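Local coordinates for glycerol trinitrate reductase (Agrobacterium tumefaciens, PDB 5EPD), which probably uses FMN, as Old Yellow Enzymes do, to carry out flavin-dependent reductions, glycerol trinitrate probably among its substrates, at residues 94-107 with 179-191. Numbering follows the deposited sequence.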
loop_
_atom_site.group_PDB
_atom_site.type_symbol
_atom_site.label_atom_id
_atom_site.label_comp_id
_atom_site.label_asym_id
_atom_site.label_seq_id
_atom_site.Cartn_x
_atom_site.Cartn_y
_atom_site.Cartn_z
ATOM N N ILE A 94 8.703 9.962 2.129
ATOM C CA ILE A 94 9.726 9.575 1.172
ATOM C C ILE A 94 10.046 10.788 0.305
ATOM O O ILE A 94 10.338 10.654 -0.870
ATOM C CB ILE A 94 9.295 8.317 0.367
ATOM C CG1 ILE A 94 10.406 7.807 -0.563
ATOM C CG2 ILE A 94 8.027 8.590 -0.427
ATOM C CD1 ILE A 94 11.731 7.614 0.147
ATOM N N TYR A 95 9.999 11.980 0.895
ATOM C CA TYR A 95 10.198 13.205 0.122
ATOM C C TYR A 95 11.394 14.048 0.546
ATOM O O TYR A 95 11.809 14.899 -0.233
ATOM C CB TYR A 95 8.920 14.062 0.105
ATOM C CG TYR A 95 8.335 14.459 1.477
ATOM C CD1 TYR A 95 7.374 13.674 2.095
ATOM C CD2 TYR A 95 8.719 15.636 2.112
ATOM C CE1 TYR A 95 6.828 14.027 3.313
ATOM C CE2 TYR A 95 8.174 16.001 3.329
ATOM C CZ TYR A 95 7.224 15.189 3.925
ATOM O OH TYR A 95 6.676 15.536 5.136
ATOM N N THR A 96 11.925 13.840 1.756
ATOM C CA THR A 96 13.133 14.548 2.214
ATOM C C THR A 96 14.308 13.570 2.337
ATOM O O THR A 96 14.097 12.374 2.555
ATOM C CB THR A 96 12.939 15.223 3.582
ATOM O OG1 THR A 96 12.833 14.220 4.598
ATOM C CG2 THR A 96 11.724 16.108 3.594
ATOM N N GLN A 97 15.536 14.085 2.207
ATOM C CA GLN A 97 16.752 13.269 2.381
ATOM C C GLN A 97 16.821 12.536 3.720
ATOM O O GLN A 97 17.251 11.375 3.746
ATOM C CB GLN A 97 18.029 14.110 2.240
ATOM C CG GLN A 97 19.288 13.274 2.021
ATOM C CD GLN A 97 19.255 12.461 0.712
ATOM O OE1 GLN A 97 18.707 12.903 -0.294
ATOM N NE2 GLN A 97 19.844 11.266 0.729
ATOM N N ALA A 98 16.438 13.213 4.817
ATOM C CA ALA A 98 16.340 12.589 6.152
ATOM C C ALA A 98 15.557 11.273 6.097
ATOM O O ALA A 98 16.019 10.248 6.588
ATOM C CB ALA A 98 15.691 13.537 7.156
ATOM N N GLN A 99 14.388 11.300 5.456
ATOM C CA GLN A 99 13.565 10.095 5.304
ATOM C C GLN A 99 14.251 9.030 4.444
ATOM O O GLN A 99 14.340 7.857 4.828
ATOM C CB GLN A 99 12.210 10.463 4.707
ATOM C CG GLN A 99 11.368 11.362 5.615
ATOM C CD GLN A 99 10.385 12.248 4.847
ATOM O OE1 GLN A 99 10.280 12.178 3.607
ATOM N NE2 GLN A 99 9.680 13.118 5.585
ATOM N N ILE A 100 14.753 9.434 3.287
ATOM C CA ILE A 100 15.478 8.516 2.432
ATOM C C ILE A 100 16.529 7.759 3.249
ATOM O O ILE A 100 16.579 6.510 3.240
ATOM C CB ILE A 100 16.150 9.275 1.275
ATOM C CG1 ILE A 100 15.074 9.880 0.358
ATOM C CG2 ILE A 100 17.062 8.344 0.478
ATOM C CD1 ILE A 100 15.614 10.784 -0.734
ATOM N N ASP A 101 17.348 8.526 3.981
ATOM C CA ASP A 101 18.459 7.956 4.743
ATOM C C ASP A 101 17.980 7.039 5.864
ATOM O O ASP A 101 18.591 5.986 6.090
ATOM C CB ASP A 101 19.408 9.048 5.248
ATOM C CG ASP A 101 20.070 9.805 4.103
ATOM O OD1 ASP A 101 19.938 9.396 2.920
ATOM O OD2 ASP A 101 20.705 10.832 4.388
ATOM N N GLY A 102 16.884 7.404 6.528
ATOM C CA GLY A 102 16.198 6.471 7.430
ATOM C C GLY A 102 15.775 5.148 6.755
ATOM O O GLY A 102 15.924 4.050 7.335
ATOM N N TRP A 103 15.253 5.248 5.532
ATOM C CA TRP A 103 14.799 4.071 4.791
ATOM C C TRP A 103 15.936 3.168 4.339
ATOM O O TRP A 103 15.714 1.960 4.119
ATOM C CB TRP A 103 13.991 4.470 3.547
ATOM C CG TRP A 103 12.600 4.886 3.839
ATOM C CD1 TRP A 103 12.059 6.130 3.673
ATOM C CD2 TRP A 103 11.551 4.052 4.343
ATOM N NE1 TRP A 103 10.734 6.121 4.043
ATOM C CE2 TRP A 103 10.397 4.861 4.464
ATOM C CE3 TRP A 103 11.472 2.698 4.700
ATOM C CZ2 TRP A 103 9.178 4.365 4.933
ATOM C CZ3 TRP A 103 10.257 2.206 5.171
ATOM C CH2 TRP A 103 9.126 3.045 5.281
ATOM N N LYS A 104 17.128 3.743 4.153
ATOM C CA LYS A 104 18.284 2.955 3.688
ATOM C C LYS A 104 18.651 1.894 4.699
ATOM O O LYS A 104 18.962 0.764 4.337
ATOM C CB LYS A 104 19.497 3.833 3.412
ATOM C CG LYS A 104 19.481 4.520 2.065
ATOM C CD LYS A 104 20.605 5.535 2.018
ATOM C CE LYS A 104 20.808 6.101 0.630
ATOM N NZ LYS A 104 21.578 7.371 0.715
ATOM N N LYS A 105 18.603 2.266 5.969
ATOM C CA LYS A 105 18.865 1.326 7.026
ATOM C C LYS A 105 17.860 0.163 7.013
ATOM O O LYS A 105 18.216 -0.982 7.303
ATOM C CB LYS A 105 18.805 2.042 8.358
ATOM C CG LYS A 105 19.803 3.175 8.516
ATOM C CD LYS A 105 20.032 3.408 10.006
ATOM C CE LYS A 105 21.057 4.487 10.290
ATOM N NZ LYS A 105 20.393 5.814 10.271
ATOM N N VAL A 106 16.604 0.463 6.682
ATOM C CA VAL A 106 15.530 -0.545 6.659
ATOM C C VAL A 106 15.687 -1.469 5.457
ATOM O O VAL A 106 15.619 -2.679 5.612
ATOM C CB VAL A 106 14.135 0.120 6.635
ATOM C CG1 VAL A 106 13.021 -0.923 6.576
ATOM C CG2 VAL A 106 13.969 1.025 7.852
ATOM N N THR A 107 15.905 -0.910 4.267
ATOM C CA THR A 107 16.185 -1.725 3.072
ATOM C C THR A 107 17.436 -2.613 3.263
ATOM O O THR A 107 17.454 -3.775 2.872
ATOM C CB THR A 107 16.312 -0.852 1.790
ATOM O OG1 THR A 107 17.313 0.159 1.981
ATOM C CG2 THR A 107 14.958 -0.179 1.467
ATOM N N ARG A 179 6.239 10.822 -9.042
ATOM C CA ARG A 179 7.394 10.535 -9.891
ATOM C C ARG A 179 8.669 10.644 -9.066
ATOM O O ARG A 179 9.507 9.753 -9.069
ATOM C CB ARG A 179 7.471 11.500 -11.084
ATOM C CG ARG A 179 8.421 11.017 -12.182
ATOM C CD ARG A 179 8.896 12.129 -13.119
ATOM N NE ARG A 179 9.251 13.352 -12.389
ATOM C CZ ARG A 179 10.437 13.617 -11.823
ATOM N NH1 ARG A 179 11.458 12.760 -11.889
ATOM N NH2 ARG A 179 10.609 14.770 -11.185
ATOM N N LYS A 180 8.802 11.754 -8.361
ATOM C CA LYS A 180 9.975 12.034 -7.563
ATOM C C LYS A 180 10.023 11.040 -6.391
ATOM O O LYS A 180 11.097 10.513 -6.053
ATOM C CB LYS A 180 9.901 13.494 -7.096
ATOM C CG LYS A 180 11.141 14.084 -6.463
ATOM C CD LYS A 180 10.733 15.276 -5.586
ATOM C CE LYS A 180 10.232 14.844 -4.194
ATOM N NZ LYS A 180 9.078 15.642 -3.679
ATOM N N ALA A 181 8.870 10.743 -5.792
ATOM C CA ALA A 181 8.852 9.802 -4.663
ATOM C C ALA A 181 9.318 8.393 -5.070
ATOM O O ALA A 181 9.959 7.709 -4.284
ATOM C CB ALA A 181 7.487 9.761 -3.974
ATOM N N ALA A 182 9.016 7.973 -6.291
ATOM C CA ALA A 182 9.525 6.700 -6.797
ATOM C C ALA A 182 11.049 6.702 -6.913
ATOM O O ALA A 182 11.689 5.736 -6.513
ATOM C CB ALA A 182 8.905 6.363 -8.140
ATOM N N ALA A 183 11.641 7.774 -7.441
ATOM C CA ALA A 183 13.111 7.828 -7.579
ATOM C C ALA A 183 13.824 7.921 -6.239
ATOM O O ALA A 183 14.959 7.476 -6.121
ATOM C CB ALA A 183 13.529 8.980 -8.479
ATOM N N ASN A 184 13.163 8.529 -5.249
ATOM C CA ASN A 184 13.641 8.530 -3.858
ATOM C C ASN A 184 13.600 7.120 -3.227
ATOM O O ASN A 184 14.413 6.797 -2.348
ATOM C CB ASN A 184 12.810 9.491 -2.985
ATOM C CG ASN A 184 13.002 10.957 -3.352
ATOM O OD1 ASN A 184 13.929 11.313 -4.075
ATOM N ND2 ASN A 184 12.123 11.816 -2.847
ATOM N N SER A 185 12.641 6.303 -3.662
ATOM C CA SER A 185 12.506 4.950 -3.160
ATOM C C SER A 185 13.639 4.091 -3.680
ATOM O O SER A 185 14.136 3.241 -2.948
ATOM C CB SER A 185 11.157 4.342 -3.554
ATOM O OG SER A 185 10.085 5.100 -3.017
ATOM N N ILE A 186 14.052 4.322 -4.931
ATOM C CA ILE A 186 15.228 3.652 -5.505
ATOM C C ILE A 186 16.524 4.127 -4.862
ATOM O O ILE A 186 17.385 3.307 -4.590
ATOM C CB ILE A 186 15.353 3.848 -7.026
ATOM C CG1 ILE A 186 14.098 3.324 -7.749
ATOM C CG2 ILE A 186 16.596 3.141 -7.547
ATOM C CD1 ILE A 186 13.635 1.938 -7.333
ATOM N N GLU A 187 16.669 5.433 -4.633
ATOM C CA GLU A 187 17.808 5.939 -3.869
ATOM C C GLU A 187 17.897 5.200 -2.530
ATOM O O GLU A 187 18.982 4.794 -2.119
ATOM C CB GLU A 187 17.713 7.453 -3.633
ATOM C CG GLU A 187 19.020 8.097 -3.149
ATOM C CD GLU A 187 18.913 9.606 -2.892
ATOM O OE1 GLU A 187 19.769 10.150 -2.138
ATOM O OE2 GLU A 187 17.987 10.256 -3.440
ATOM N N ALA A 188 16.750 4.996 -1.876
ATOM C CA ALA A 188 16.699 4.383 -0.538
ATOM C C ALA A 188 16.930 2.840 -0.497
ATOM O O ALA A 188 16.850 2.221 0.574
ATOM C CB ALA A 188 15.383 4.741 0.128
ATOM N N GLY A 189 17.207 2.236 -1.656
ATOM C CA GLY A 189 17.509 0.812 -1.755
ATOM C C GLY A 189 16.296 -0.097 -1.889
ATOM O O GLY A 189 16.409 -1.301 -1.691
ATOM N N PHE A 190 15.126 0.453 -2.219
ATOM C CA PHE A 190 13.942 -0.394 -2.369
ATOM C C PHE A 190 14.057 -1.144 -3.673
ATOM O O PHE A 190 14.679 -0.669 -4.608
ATOM C CB PHE A 190 12.644 0.417 -2.336
ATOM C CG PHE A 190 12.200 0.795 -0.948
ATOM C CD1 PHE A 190 11.399 -0.059 -0.212
ATOM C CD2 PHE A 190 12.571 2.009 -0.387
ATOM C CE1 PHE A 190 10.977 0.289 1.053
ATOM C CE2 PHE A 190 12.152 2.360 0.884
ATOM C CZ PHE A 190 11.356 1.497 1.605
ATOM N N ASP A 191 13.446 -2.319 -3.708
ATOM C CA ASP A 191 13.437 -3.178 -4.893
ATOM C C ASP A 191 12.346 -2.771 -5.897
ATOM O O ASP A 191 12.255 -3.340 -6.975
ATOM C CB ASP A 191 13.263 -4.637 -4.449
ATOM C CG ASP A 191 14.312 -5.050 -3.428
ATOM O OD1 ASP A 191 15.500 -4.947 -3.774
ATOM O OD2 ASP A 191 13.977 -5.412 -2.268
#
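F190 turns its edge toward the face of W103: F190 CZ comes in near the rim of the six-membered ring, 3.3 Å from W103 CE3, an offset edge-to-face pair with planes 61° apart. T107 covers a face of the same phenyl ring, its CG2 3.6 Å from the ring centroid and almost on the normal, a CH-pi contact. W103 NE1 turns elsewhere, to the carbonyl of G93. Aliphatic contacts extend the interface. A188 CB lies 3.7 Å from W103 CB and also touches I100 CG2. I94, with CG1 anti to the backbone N (chi1 -175°), directs that branch toward A181 O and S185 OG, while its CG2 rests on A181 CB.

Two side-chain amides donate hydrogen bonds across the contact. N184 ND2 donates to I94 O at 2.9 Å, nearly straight, with I94 O close to the N184 amide plane; I100 CD1 packs against CG of the same amide. At the more exposed margin Q97 NE2 reaches E187 OE1 at 3.1 Å, approaching from above the carboxylate plane, and also donates to D101 OD1. E187 gets there on an extended chain, CG anti to the backbone N, crossing Q97 at about a right angle. K104 CA approaches A188 O at 3.5 Å in a CA-H...O contact, just before G189 closes helix 171-187 with a Schellman motif.

The two helix segments cross at -43°, their axes 9.4 Å apart. L119 of strand 117-122 touches I94, S185 and F190, and W103 rests on T79 of strand 73-80, as expected of neighbouring outer helices following successive TIM-barrel strands in Old Yellow Enzymes.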